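Local coordinates for protein beta-lactamase (Serratia marcescens, PDB 5X5G) that probably hydrolyses beta-lactam antibiotics to substituted beta-amino acids, as a class A serine beta-lactamase that confers antibiotic resistance, at residues A[43-48]-A[160-165]; A[86-91]-A[112-117]; A[195-200]-A[214-219]. All coordinates share one frame; numbering follows the deposited sequence.

Contact 1 of 3, residues A[43-48]-A[160-165]; sequences YPMQST and NWTTPD. With OP0 ((2S,5R)-N-(2-aminoethoxy)-1-formyl-5-[(sulfooxy)amino]piperidine-2-carboxamide), chain F.
Met45 and Thr162 meet with their side chains at about a right angle. The methyl CG2 of Thr162 touches Met45 CG at 3.6 Å. Thr162 points this methyl between its backbone N and carbonyl carbon, with OG1 anti to the N (chi1 -173°). OG1 is thereby turned to Thr163 O, to which it donates a hydrogen bond. The Met45 chain bends at its last torsion (chi3 -81°), and its methyl CE lies 3.7 Å from Trp161 O.

Tyr43 lies on the same face of the sheet as Thr162. Thr162 O lies at the edge of the Tyr43 ring, near its plane. Pro164 approaches the ring obliquely, with CD 3.8 Å from Tyr43 CE1. The phenol OH is hydrogen-bonded beyond the segments, to Asn38 O.

The backbones form a short antiparallel pairing, part of a small sheet that strand 141-142 completes. Tyr43 and Thr162 are a hydrogen-bonded pair. Tyr43 N donates to Thr162 O at 2.8 Å and Thr162 N returns a bond to Tyr43 O. Pro44 and Trp161 are the non-hydrogen-bonded pair. Met45 N donates to Asn160 O at 2.9 Å, nearly straight (167°) and in the carbonyl plane. The Asn160 amide is held by Lys144 N and Ala145 O.

The 43-48 chain then turns into the active site. Thr48 N and Thr48 OG1 both reach Met45 O, from the same face of its plane. Ser47 OG is bonded covalently to OP0 C1 (1.5 Å), and Ser47 N donates to OP0 O8 at 2.9 Å. The opened inhibitor is therefore held on Ser47 as a carbamoyl ester, consistent with its being the nucleophile of the SxxK motif with Lys50. Backbone bonds to 160-162 fix the chain before this serine, and carbonyl O8 also takes Ser218 N, consistent with an oxyanion hole.

Contact 2 of 3, residues A[86-91]-A[112-117]; sequences PLKDKY and DNNGCD. With OP0 ((2S,5R)-N-(2-aminoethoxy)-1-formyl-5-[(sulfooxy)amino]piperidine-2-carboxamide), chain F; SO4 (sulfate ion), chain C.
Asp112 meets the start of helix 86-90 with its carboxylate. Its CG stands anti to its own backbone N (chi1 -163°), which sends OD2 across to the backbone of Leu87. Leu87 N donates to Asp112 OD2 at 2.7 Å, nearly straight (166°). OD2 also accepts from Ser85 OG. The CB and CG of Leu87 pack against the same oxygen, and the CD ring atom of Pro86 lies 3.3 Å from Asp112 OD2. On the other oxygen, Asp112 OD1 takes Gly115 N at 2.7 Å on its anti side, 29° out of the carboxylate plane. Asp112 is thus the N-cap of helix 113-123, while its second oxygen binds the first turn of the other helix. Both helix starts would favour a negative charge there.

Asn113 turns to the active site. Its ND2 donates to OP0 O9 at 3.2 Å, and its OD1 accepts from Lys50 NZ. The run Ser111, Asp112, Asn113 matches the SDN motif of class A beta-lactamases. Asn114 brings ND2 to 4.2 Å from Lys88 CB, and that amide nitrogen is hydrogen-bonded to Ser85 OG and Gln80 O. At Gly115, the bare CA lies 4.1 Å from Leu87 CD1, the methyl that also lies over Asp112 CG.

Contact 3 of 3, residues A[195-200]-A[214-219]; sequences TTTGPK and HKTGSS. With OP0 ((2S,5R)-N-(2-aminoethoxy)-1-formyl-5-[(sulfooxy)amino]piperidine-2-carboxamide), chain F; SO4 (sulfate ion), chain B.
Thr216 OG1 is approached by several oxygens. Thr197 OG1 lies 2.7 Å from Thr216 OG1 in a hydrogen bond that either hydroxyl could donate. The inhibitor sulfate oxygens O11 and O12 are each 3.0 Å from Thr216 OG1, both as weak bonds, and which of them, if either, receives its proton is not settled. Thr216 holds OG1 between its backbone N and carbonyl carbon (chi1 50°), and its methyl CG2 faces Gly198 CA. Thr197 OG1 also bonds to a water that accepts from Lys215 NZ.

Thr195 lays its methyl CG2 over one face of the His214 ring, a CH-pi contact 3.9 Å from the centroid. His214 ND1 is bonded to Asp232 outside the segments. A second water lies in plane at the ring edge, 2.9 Å from His214 NE2; Thr195 O and Thr197 O compete for its protons.

The contact joins the loop after helix 182-193 to edge strand 212-218. Lys215, Thr216 and Gly217 match the KTG motif of the family. Ser218 N donates to OP0 O8 at 2.8 Å, and Ser218 OG, also bonded to Arg201, donates to O13. Thr216, Ser218 and nearby Lys215 probably suit this end to an anion, with Thr197 in the second shell.

How the contacts relate
From the N terminus, the chain first passes 43-48, just ahead of helix 49-63. Contact 1 closes only when it returns at 160-165, a loop of 111 residues. Contact 2 is nested within that loop. It joins helix 86-90 to the start of helix 113-123, in the largely helical part of the fold. Contact 3 comes afterwards in series and closes a short loop onto the edge strand 212-218 of the five-stranded sheet. Contacts 1 and 3 touch directly, for example through Ser47 and Thr216. Contacts 1 and 2 meet at Ser47 and Asn113, whereas contacts 2 and 3 stay about 6 Å apart at their nearest atoms. All three reach the same OP0 molecule.

Contact 1 of 3, residues A[43-48]-A[160-165]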
loop_
_atom_site.group_PDB
_atom_site.type_symbol
_atom_site.label_atom_id
_atom_site.label_comp_id
_atom_site.label_asym_id
_atom_site.label_seq_id
_atom_site.Cartn_x
_atom_site.Cartn_y
_atom_site.Cartn_z
ATOM N N TYR A 43 18.495 13.137 5.006
ATOM C CA TYR A 43 17.908 12.082 4.196
ATOM C C TYR A 43 16.470 11.878 4.604
ATOM O O TYR A 43 16.179 11.875 5.796
ATOM C CB TYR A 43 18.694 10.792 4.424
ATOM C CG TYR A 43 20.102 10.882 3.945
ATOM C CD1 TYR A 43 21.091 11.402 4.732
ATOM C CD2 TYR A 43 20.432 10.449 2.673
ATOM C CE1 TYR A 43 22.391 11.544 4.253
ATOM C CE2 TYR A 43 21.716 10.549 2.194
ATOM C CZ TYR A 43 22.690 11.097 2.979
ATOM O OH TYR A 43 23.959 11.130 2.470
ATOM N N PRO A 44 15.567 11.714 3.626
ATOM C CA PRO A 44 14.185 11.408 3.969
ATOM C C PRO A 44 14.094 9.998 4.631
ATOM O O PRO A 44 14.700 9.029 4.125
ATOM C CB PRO A 44 13.494 11.441 2.616
ATOM C CG PRO A 44 14.560 11.091 1.619
ATOM C CD PRO A 44 15.750 11.818 2.161
ATOM N N MET A 45 13.436 9.928 5.790
ATOM C CA MET A 45 13.413 8.718 6.625
ATOM C C MET A 45 12.468 7.637 6.098
ATOM O O MET A 45 12.729 6.451 6.286
ATOM C CB MET A 45 13.005 9.109 8.035
ATOM C CG MET A 45 14.124 9.802 8.789
ATOM S SD MET A 45 13.762 9.875 10.547
ATOM C CE MET A 45 12.670 11.282 10.638
ATOM N N GLN A 46 11.386 8.088 5.454
ATOM C CA GLN A 46 10.178 7.314 5.173
ATOM C C GLN A 46 9.796 6.448 6.371
ATOM O O GLN A 46 9.698 6.978 7.482
ATOM C CB GLN A 46 10.303 6.544 3.846
ATOM C CG GLN A 46 10.076 7.411 2.625
ATOM C CD GLN A 46 8.637 7.891 2.462
ATOM O OE1 GLN A 46 7.704 7.354 3.103
ATOM N NE2 GLN A 46 8.427 8.796 1.506
ATOM N N SER A 47 9.568 5.155 6.169
ATOM C CA SER A 47 9.047 4.330 7.246
ATOM C C SER A 47 10.031 4.103 8.386
ATOM O O SER A 47 9.628 3.595 9.428
ATOM C CB SER A 47 8.584 2.964 6.752
ATOM O OG SER A 47 7.414 3.088 5.993
ATOM N N THR A 48 11.299 4.481 8.226
ATOM C CA THR A 48 12.247 4.297 9.325
ATOM C C THR A 48 11.828 5.008 10.595
ATOM O O THR A 48 12.222 4.598 11.662
ATOM C CB THR A 48 13.725 4.614 8.942
ATOM O OG1 THR A 48 13.861 6.004 8.589
ATOM C CG2 THR A 48 14.180 3.676 7.736
ATOM N N ASN A 160 10.424 14.973 7.033
ATOM C CA ASN A 160 10.816 13.890 7.952
ATOM C C ASN A 160 12.218 13.387 7.651
ATOM O O ASN A 160 12.355 12.449 6.869
ATOM C CB ASN A 160 9.856 12.691 7.762
ATOM C CG ASN A 160 8.481 12.953 8.296
ATOM O OD1 ASN A 160 8.309 13.645 9.292
ATOM N ND2 ASN A 160 7.494 12.343 7.672
ATOM N N TRP A 161 13.252 14.102 8.112
ATOM C CA TRP A 161 14.631 13.877 7.643
ATOM C C TRP A 161 15.531 13.537 8.806
ATOM O O TRP A 161 15.253 13.865 9.951
ATOM C CB TRP A 161 15.222 15.113 6.919
ATOM C CG TRP A 161 15.179 16.428 7.718
ATOM C CD1 TRP A 161 14.285 17.466 7.541
ATOM C CD2 TRP A 161 16.135 16.886 8.695
ATOM N NE1 TRP A 161 14.614 18.534 8.381
ATOM C CE2 TRP A 161 15.730 18.192 9.108
ATOM C CE3 TRP A 161 17.294 16.321 9.270
ATOM C CZ2 TRP A 161 16.395 18.905 10.124
ATOM C CZ3 TRP A 161 17.990 17.064 10.250
ATOM C CH2 TRP A 161 17.524 18.340 10.665
ATOM N N THR A 162 16.699 13.028 8.472
ATOM C CA THR A 162 17.678 12.644 9.491
ATOM C C THR A 162 19.060 12.686 8.880
ATOM O O THR A 162 19.224 12.450 7.671
ATOM C CB THR A 162 17.426 11.186 10.018
ATOM O OG1 THR A 162 18.301 10.915 11.110
ATOM C CG2 THR A 162 17.686 10.131 8.941
ATOM N N THR A 163 20.070 12.837 9.742
ATOM C CA THR A 163 21.400 12.442 9.380
ATOM C C THR A 163 21.579 10.994 9.752
ATOM O O THR A 163 20.856 10.489 10.599
ATOM C CB THR A 163 22.469 13.282 10.075
ATOM O OG1 THR A 163 22.380 13.103 11.484
ATOM C CG2 THR A 163 22.292 14.801 9.707
ATOM N N PRO A 164 22.480 10.288 9.048
ATOM C CA PRO A 164 22.598 8.850 9.350
ATOM C C PRO A 164 23.262 8.608 10.693
ATOM O O PRO A 164 22.971 7.625 11.337
ATOM C CB PRO A 164 23.438 8.277 8.190
ATOM C CG PRO A 164 23.761 9.401 7.284
ATOM C CD PRO A 164 23.232 10.700 7.851
ATOM N N ASP A 165 24.179 9.477 11.091
ATOM C CA ASP A 165 24.808 9.348 12.409
ATOM C C ASP A 165 23.856 9.635 13.582
ATOM O O ASP A 165 23.952 8.988 14.621
ATOM C CB ASP A 165 26.105 10.184 12.482
ATOM C CG ASP A 165 25.888 11.652 12.179
ATOM O OD1 ASP A 165 25.118 12.041 11.269
ATOM O OD2 ASP A 165 26.442 12.461 12.904
HETATM C C1 OP0 F . 7.506 2.952 4.475
HETATM O O8 OP0 F . 8.586 3.399 4.079
HETATM N N14 OP0 F . 6.513 2.807 3.728
HETATM C C2 OP0 F . 6.502 3.215 2.336
HETATM C C3 OP0 F . 5.342 4.121 2.123
HETATM N N15 OP0 F . 4.812 4.101 0.910
HETATM O O9 OP0 F . 4.998 4.870 3.059
HETATM C C7 OP0 F . 5.390 2.026 4.146
HETATM C C6 OP0 F . 5.524 0.696 3.453
HETATM C C5 OP0 F . 5.431 0.936 1.947
HETATM C C4 OP0 F . 6.478 1.953 1.476
HETATM N N16 OP0 F . 6.731 -0.048 3.932
HETATM S S17 OP0 F . 9.097 -0.285 3.731
HETATM O O10 OP0 F . 7.774 0.052 3.107
HETATM O O13 OP0 F . 10.238 0.120 2.982
HETATM O O12 OP0 F . 9.120 -1.712 3.727
HETATM O O11 OP0 F . 9.109 0.383 5.192
HETATM N N21 OP0 F . 3.818 8.406 0.110
HETATM C C22 OP0 F . 4.809 7.299 0.167
HETATM C C23 OP0 F . 4.305 5.985 -0.432
HETATM O O24 OP0 F . 3.933 5.045 0.576
HETATM O O HOH W 1 10.257 10.701 4.898
#

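Contact 2 of 3, residues A[86-91]-A[112-117]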
loop_
_atom_site.group_PDB
_atom_site.type_symbol
_atom_site.label_atom_id
_atom_site.label_comp_id
_atom_site.label_asym_id
_atom_site.label_seq_id
_atom_site.Cartn_x
_atom_site.Cartn_y
_atom_site.Cartn_z
ATOM N N PRO A 86 -1.103 -3.996 5.841
ATOM C CA PRO A 86 -1.534 -5.330 6.218
ATOM C C PRO A 86 -2.662 -5.309 7.245
ATOM O O PRO A 86 -3.528 -6.173 7.166
ATOM C CB PRO A 86 -0.244 -5.974 6.791
ATOM C CG PRO A 86 0.863 -5.214 6.136
ATOM C CD PRO A 86 0.357 -3.808 5.964
ATOM N N LEU A 87 -2.750 -4.296 8.141
ATOM C CA LEU A 87 -3.899 -4.260 9.066
ATOM C C LEU A 87 -5.183 -4.187 8.332
ATOM O O LEU A 87 -6.171 -4.809 8.730
ATOM C CB LEU A 87 -3.889 -3.066 10.026
ATOM C CG LEU A 87 -2.947 -3.263 11.176
ATOM C CD1 LEU A 87 -2.803 -1.953 11.947
ATOM C CD2 LEU A 87 -3.374 -4.419 12.056
ATOM N N LYS A 88 -5.241 -3.265 7.388
ATOM C CA LYS A 88 -6.462 -3.079 6.654
ATOM C C LYS A 88 -6.860 -4.341 5.899
ATOM O O LYS A 88 -8.032 -4.696 5.855
ATOM C CB LYS A 88 -6.354 -1.914 5.686
ATOM C CG LYS A 88 -7.585 -1.768 4.833
ATOM C CD LYS A 88 -7.791 -0.363 4.395
ATOM C CE LYS A 88 -9.084 -0.280 3.579
ATOM N NZ LYS A 88 -10.293 -0.181 4.435
ATOM N N ASP A 89 -5.909 -5.045 5.326
ATOM C CA ASP A 89 -6.278 -6.305 4.653
ATOM C C ASP A 89 -6.734 -7.371 5.639
ATOM O O ASP A 89 -7.545 -8.225 5.294
ATOM C CB ASP A 89 -5.133 -6.860 3.805
ATOM C CG ASP A 89 -5.618 -7.896 2.771
ATOM O OD1 ASP A 89 -6.595 -7.639 2.021
ATOM O OD2 ASP A 89 -5.039 -8.975 2.734
ATOM N N LYS A 90 -6.197 -7.344 6.854
ATOM C CA LYS A 90 -6.547 -8.328 7.882
ATOM C C LYS A 90 -7.921 -7.956 8.445
ATOM O O LYS A 90 -8.713 -8.834 8.760
ATOM C CB LYS A 90 -5.467 -8.371 8.972
ATOM C CG LYS A 90 -5.642 -9.369 10.120
ATOM C CD LYS A 90 -4.335 -9.502 10.886
ATOM C CE LYS A 90 -4.459 -10.246 12.201
ATOM N NZ LYS A 90 -5.657 -11.124 12.262
ATOM N N TYR A 91 -8.242 -6.664 8.487
ATOM C CA TYR A 91 -9.497 -6.221 9.083
ATOM C C TYR A 91 -10.212 -5.223 8.189
ATOM O O TYR A 91 -10.240 -4.032 8.478
ATOM C CB TYR A 91 -9.261 -5.575 10.433
ATOM C CG TYR A 91 -8.538 -6.432 11.448
ATOM C CD1 TYR A 91 -9.086 -7.630 11.908
ATOM C CD2 TYR A 91 -7.250 -6.095 11.874
ATOM C CE1 TYR A 91 -8.397 -8.429 12.805
ATOM C CE2 TYR A 91 -6.578 -6.861 12.802
ATOM C CZ TYR A 91 -7.168 -7.989 13.306
ATOM O OH TYR A 91 -6.493 -8.706 14.274
ATOM N N ASP A 112 3.142 -1.028 8.748
ATOM C CA ASP A 112 1.804 -0.575 8.460
ATOM C C ASP A 112 1.695 0.947 8.516
ATOM O O ASP A 112 2.018 1.581 9.555
ATOM C CB ASP A 112 0.786 -1.243 9.373
ATOM C CG ASP A 112 -0.614 -1.127 8.844
ATOM O OD1 ASP A 112 -1.176 -0.047 8.974
ATOM O OD2 ASP A 112 -1.176 -2.127 8.348
ATOM N N ASN A 113 1.188 1.544 7.429
ATOM C CA ASN A 113 1.012 3.019 7.368
ATOM C C ASN A 113 -0.147 3.534 8.196
ATOM O O ASN A 113 -0.048 4.600 8.859
ATOM C CB ASN A 113 0.860 3.531 5.915
ATOM C CG ASN A 113 2.194 3.599 5.168
ATOM O OD1 ASN A 113 3.261 3.578 5.795
ATOM N ND2 ASN A 113 2.146 3.638 3.811
ATOM N N ASN A 114 -1.231 2.764 8.222
ATOM C CA ASN A 114 -2.348 3.092 9.094
ATOM C C ASN A 114 -2.010 2.959 10.562
ATOM O O ASN A 114 -2.379 3.804 11.356
ATOM C CB ASN A 114 -3.548 2.224 8.722
ATOM C CG ASN A 114 -4.158 2.656 7.403
ATOM O OD1 ASN A 114 -4.306 3.851 7.169
ATOM N ND2 ASN A 114 -4.491 1.717 6.543
ATOM N N GLY A 115 -1.399 1.854 10.947
ATOM C CA GLY A 115 -0.932 1.707 12.314
ATOM C C GLY A 115 -0.073 2.860 12.778
ATOM O O GLY A 115 -0.262 3.406 13.856
ATOM N N CYS A 116 0.833 3.291 11.913
ATOM C CA CYS A 116 1.678 4.448 12.178
ATOM C C CYS A 116 0.845 5.686 12.589
ATOM O O CYS A 116 1.093 6.323 13.640
ATOM C CB CYS A 116 2.504 4.745 10.950
ATOM S SG CYS A 116 3.523 6.221 11.106
ATOM N N ASP A 117 -0.136 6.036 11.754
ATOM C CA ASP A 117 -0.938 7.218 12.027
ATOM C C ASP A 117 -1.896 7.077 13.186
ATOM O O ASP A 117 -2.109 8.028 13.926
ATOM C CB ASP A 117 -1.663 7.691 10.760
ATOM C CG ASP A 117 -0.702 8.325 9.741
ATOM O OD1 ASP A 117 0.543 8.309 9.954
ATOM O OD2 ASP A 117 -1.193 8.695 8.648
HETATM C C1 OP0 F . 7.506 2.952 4.475
HETATM O O8 OP0 F . 8.586 3.399 4.079
HETATM N N14 OP0 F . 6.513 2.807 3.728
HETATM C C2 OP0 F . 6.502 3.215 2.336
HETATM C C3 OP0 F . 5.342 4.121 2.123
HETATM N N15 OP0 F . 4.812 4.101 0.910
HETATM O O9 OP0 F . 4.998 4.870 3.059
HETATM C C7 OP0 F . 5.390 2.026 4.146
HETATM C C6 OP0 F . 5.524 0.696 3.453
HETATM C C5 OP0 F . 5.431 0.936 1.947
HETATM C C4 OP0 F . 6.478 1.953 1.476
HETATM N N16 OP0 F . 6.731 -0.048 3.932
HETATM S S17 OP0 F . 9.097 -0.285 3.731
HETATM O O10 OP0 F . 7.774 0.052 3.107
HETATM O O13 OP0 F . 10.238 0.120 2.982
HETATM O O12 OP0 F . 9.120 -1.712 3.727
HETATM O O11 OP0 F . 9.109 0.383 5.192
HETATM N N21 OP0 F . 3.818 8.406 0.110
HETATM C C22 OP0 F . 4.809 7.299 0.167
HETATM C C23 OP0 F . 4.305 5.985 -0.432
HETATM O O24 OP0 F . 3.933 5.045 0.576
HETATM S S SO4 C . -12.341 0.212 2.007
HETATM O O1 SO4 C . -13.571 0.619 1.292
HETATM O O2 SO4 C . -11.627 -0.839 1.214
HETATM O O3 SO4 C . -11.536 1.448 2.231
HETATM O O4 SO4 C . -12.696 -0.341 3.344
#

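Contact 3 of 3, residues A[195-200]-A[214-219]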
loop_
_atom_site.group_PDB
_atom_site.type_symbol
_atom_site.label_atom_id
_atom_site.label_comp_id
_atom_site.label_asym_id
_atom_site.label_seq_id
_atom_site.Cartn_x
_atom_site.Cartn_y
_atom_site.Cartn_z
ATOM N N THR A 195 10.846 -8.205 12.165
ATOM C CA THR A 195 10.611 -7.482 10.931
ATOM C C THR A 195 10.740 -8.384 9.716
ATOM O O THR A 195 11.668 -9.179 9.607
ATOM C CB THR A 195 11.556 -6.272 10.855
ATOM O OG1 THR A 195 11.141 -5.334 11.852
ATOM C CG2 THR A 195 11.499 -5.617 9.503
ATOM N N THR A 196 9.754 -8.306 8.839
ATOM C CA THR A 196 9.737 -9.138 7.622
ATOM C C THR A 196 10.066 -8.388 6.337
ATOM O O THR A 196 10.435 -8.997 5.328
ATOM C CB THR A 196 8.375 -9.827 7.454
ATOM O OG1 THR A 196 7.336 -8.846 7.417
ATOM C CG2 THR A 196 8.140 -10.767 8.632
ATOM N N THR A 197 9.950 -7.062 6.377
ATOM C CA THR A 197 10.242 -6.229 5.214
ATOM C C THR A 197 11.739 -6.192 4.936
ATOM O O THR A 197 12.555 -6.610 5.757
ATOM C CB THR A 197 9.733 -4.789 5.394
ATOM O OG1 THR A 197 10.332 -4.225 6.564
ATOM C CG2 THR A 197 8.228 -4.752 5.514
ATOM N N GLY A 198 12.063 -5.812 3.703
ATOM C CA GLY A 198 13.418 -5.668 3.226
ATOM C C GLY A 198 14.418 -6.733 3.538
ATOM O O GLY A 198 15.498 -6.442 4.032
ATOM N N PRO A 199 14.076 -7.979 3.260
ATOM C CA PRO A 199 14.992 -9.083 3.538
ATOM C C PRO A 199 16.293 -9.060 2.705
ATOM O O PRO A 199 17.257 -9.648 3.122
ATOM C CB PRO A 199 14.155 -10.331 3.149
ATOM C CG PRO A 199 13.138 -9.791 2.168
ATOM C CD PRO A 199 12.778 -8.451 2.740
ATOM N N LYS A 200 16.332 -8.313 1.606
ATOM C CA LYS A 200 17.543 -8.189 0.833
ATOM C C LYS A 200 18.176 -6.810 0.992
ATOM O O LYS A 200 18.915 -6.376 0.114
ATOM C CB LYS A 200 17.267 -8.470 -0.642
ATOM C CG LYS A 200 16.566 -9.804 -0.889
ATOM C CD LYS A 200 17.456 -10.974 -0.519
ATOM C CE LYS A 200 17.002 -12.246 -1.213
ATOM N NZ LYS A 200 16.343 -13.081 -0.186
ATOM N N HIS A 214 15.783 -4.529 12.824
ATOM C CA HIS A 214 15.785 -3.427 11.891
ATOM C C HIS A 214 14.430 -2.848 11.509
ATOM O O HIS A 214 13.366 -3.465 11.723
ATOM C CB HIS A 214 16.561 -3.834 10.655
ATOM C CG HIS A 214 15.842 -4.801 9.772
ATOM N ND1 HIS A 214 15.464 -4.483 8.482
ATOM C CD2 HIS A 214 15.494 -6.097 9.959
ATOM C CE1 HIS A 214 14.861 -5.530 7.934
ATOM N NE2 HIS A 214 14.904 -6.536 8.790
ATOM N N LYS A 215 14.501 -1.736 10.776
ATOM C CA LYS A 215 13.322 -1.075 10.238
ATOM C C LYS A 215 13.634 -0.462 8.886
ATOM O O LYS A 215 14.556 0.369 8.746
ATOM C CB LYS A 215 12.796 0.013 11.211
ATOM C CG LYS A 215 11.587 0.785 10.670
ATOM C CD LYS A 215 10.271 0.032 10.887
ATOM C CE LYS A 215 9.130 0.355 9.914
ATOM N NZ LYS A 215 9.439 -0.121 8.550
ATOM N N THR A 216 12.804 -0.818 7.913
ATOM C CA THR A 216 12.976 -0.360 6.566
ATOM C C THR A 216 12.267 0.962 6.338
ATOM O O THR A 216 11.383 1.372 7.107
ATOM C CB THR A 216 12.418 -1.389 5.567
ATOM O OG1 THR A 216 11.100 -1.757 5.941
ATOM C CG2 THR A 216 13.277 -2.625 5.553
ATOM N N GLY A 217 12.537 1.553 5.189
ATOM C CA GLY A 217 11.632 2.573 4.630
ATOM C C GLY A 217 11.871 2.684 3.141
ATOM O O GLY A 217 13.020 2.545 2.682
ATOM N N SER A 218 10.819 3.101 2.424
ATOM C CA SER A 218 10.850 3.212 0.967
ATOM C C SER A 218 9.898 4.329 0.570
ATOM O O SER A 218 8.831 4.476 1.182
ATOM C CB SER A 218 10.338 1.916 0.291
ATOM O OG SER A 218 11.001 0.772 0.737
ATOM N N SER A 219 10.294 5.091 -0.451
ATOM C CA SER A 219 9.497 6.088 -1.093
ATOM C C SER A 219 8.958 5.570 -2.425
ATOM O O SER A 219 9.358 4.522 -2.906
ATOM C CB SER A 219 10.332 7.333 -1.356
ATOM O OG SER A 219 11.152 7.137 -2.493
HETATM C C1 OP0 F . 7.506 2.952 4.475
HETATM O O8 OP0 F . 8.586 3.399 4.079
HETATM N N14 OP0 F . 6.513 2.807 3.728
HETATM C C2 OP0 F . 6.502 3.215 2.336
HETATM C C3 OP0 F . 5.342 4.121 2.123
HETATM N N15 OP0 F . 4.812 4.101 0.910
HETATM O O9 OP0 F . 4.998 4.870 3.059
HETATM C C7 OP0 F . 5.390 2.026 4.146
HETATM C C6 OP0 F . 5.524 0.696 3.453
HETATM C C5 OP0 F . 5.431 0.936 1.947
HETATM C C4 OP0 F . 6.478 1.953 1.476
HETATM N N16 OP0 F . 6.731 -0.048 3.932
HETATM S S17 OP0 F . 9.097 -0.285 3.731
HETATM O O10 OP0 F . 7.774 0.052 3.107
HETATM O O13 OP0 F . 10.238 0.120 2.982
HETATM O O12 OP0 F . 9.120 -1.712 3.727
HETATM O O11 OP0 F . 9.109 0.383 5.192
HETATM N N21 OP0 F . 3.818 8.406 0.110
HETATM C C22 OP0 F . 4.809 7.299 0.167
HETATM C C23 OP0 F . 4.305 5.985 -0.432
HETATM O O24 OP0 F . 3.933 5.045 0.576
HETATM S S SO4 B . 11.459 -4.996 0.291
HETATM O O1 SO4 B . 12.843 -4.574 0.608
HETATM O O2 SO4 B . 10.589 -4.796 1.494
HETATM O O3 SO4 B . 11.027 -4.213 -0.903
HETATM O O4 SO4 B . 11.448 -6.436 -0.088
HETATM O O HOH W 2 13.651 -8.591 7.249
HETATM O O HOH W 3 9.969 -2.855 8.737
#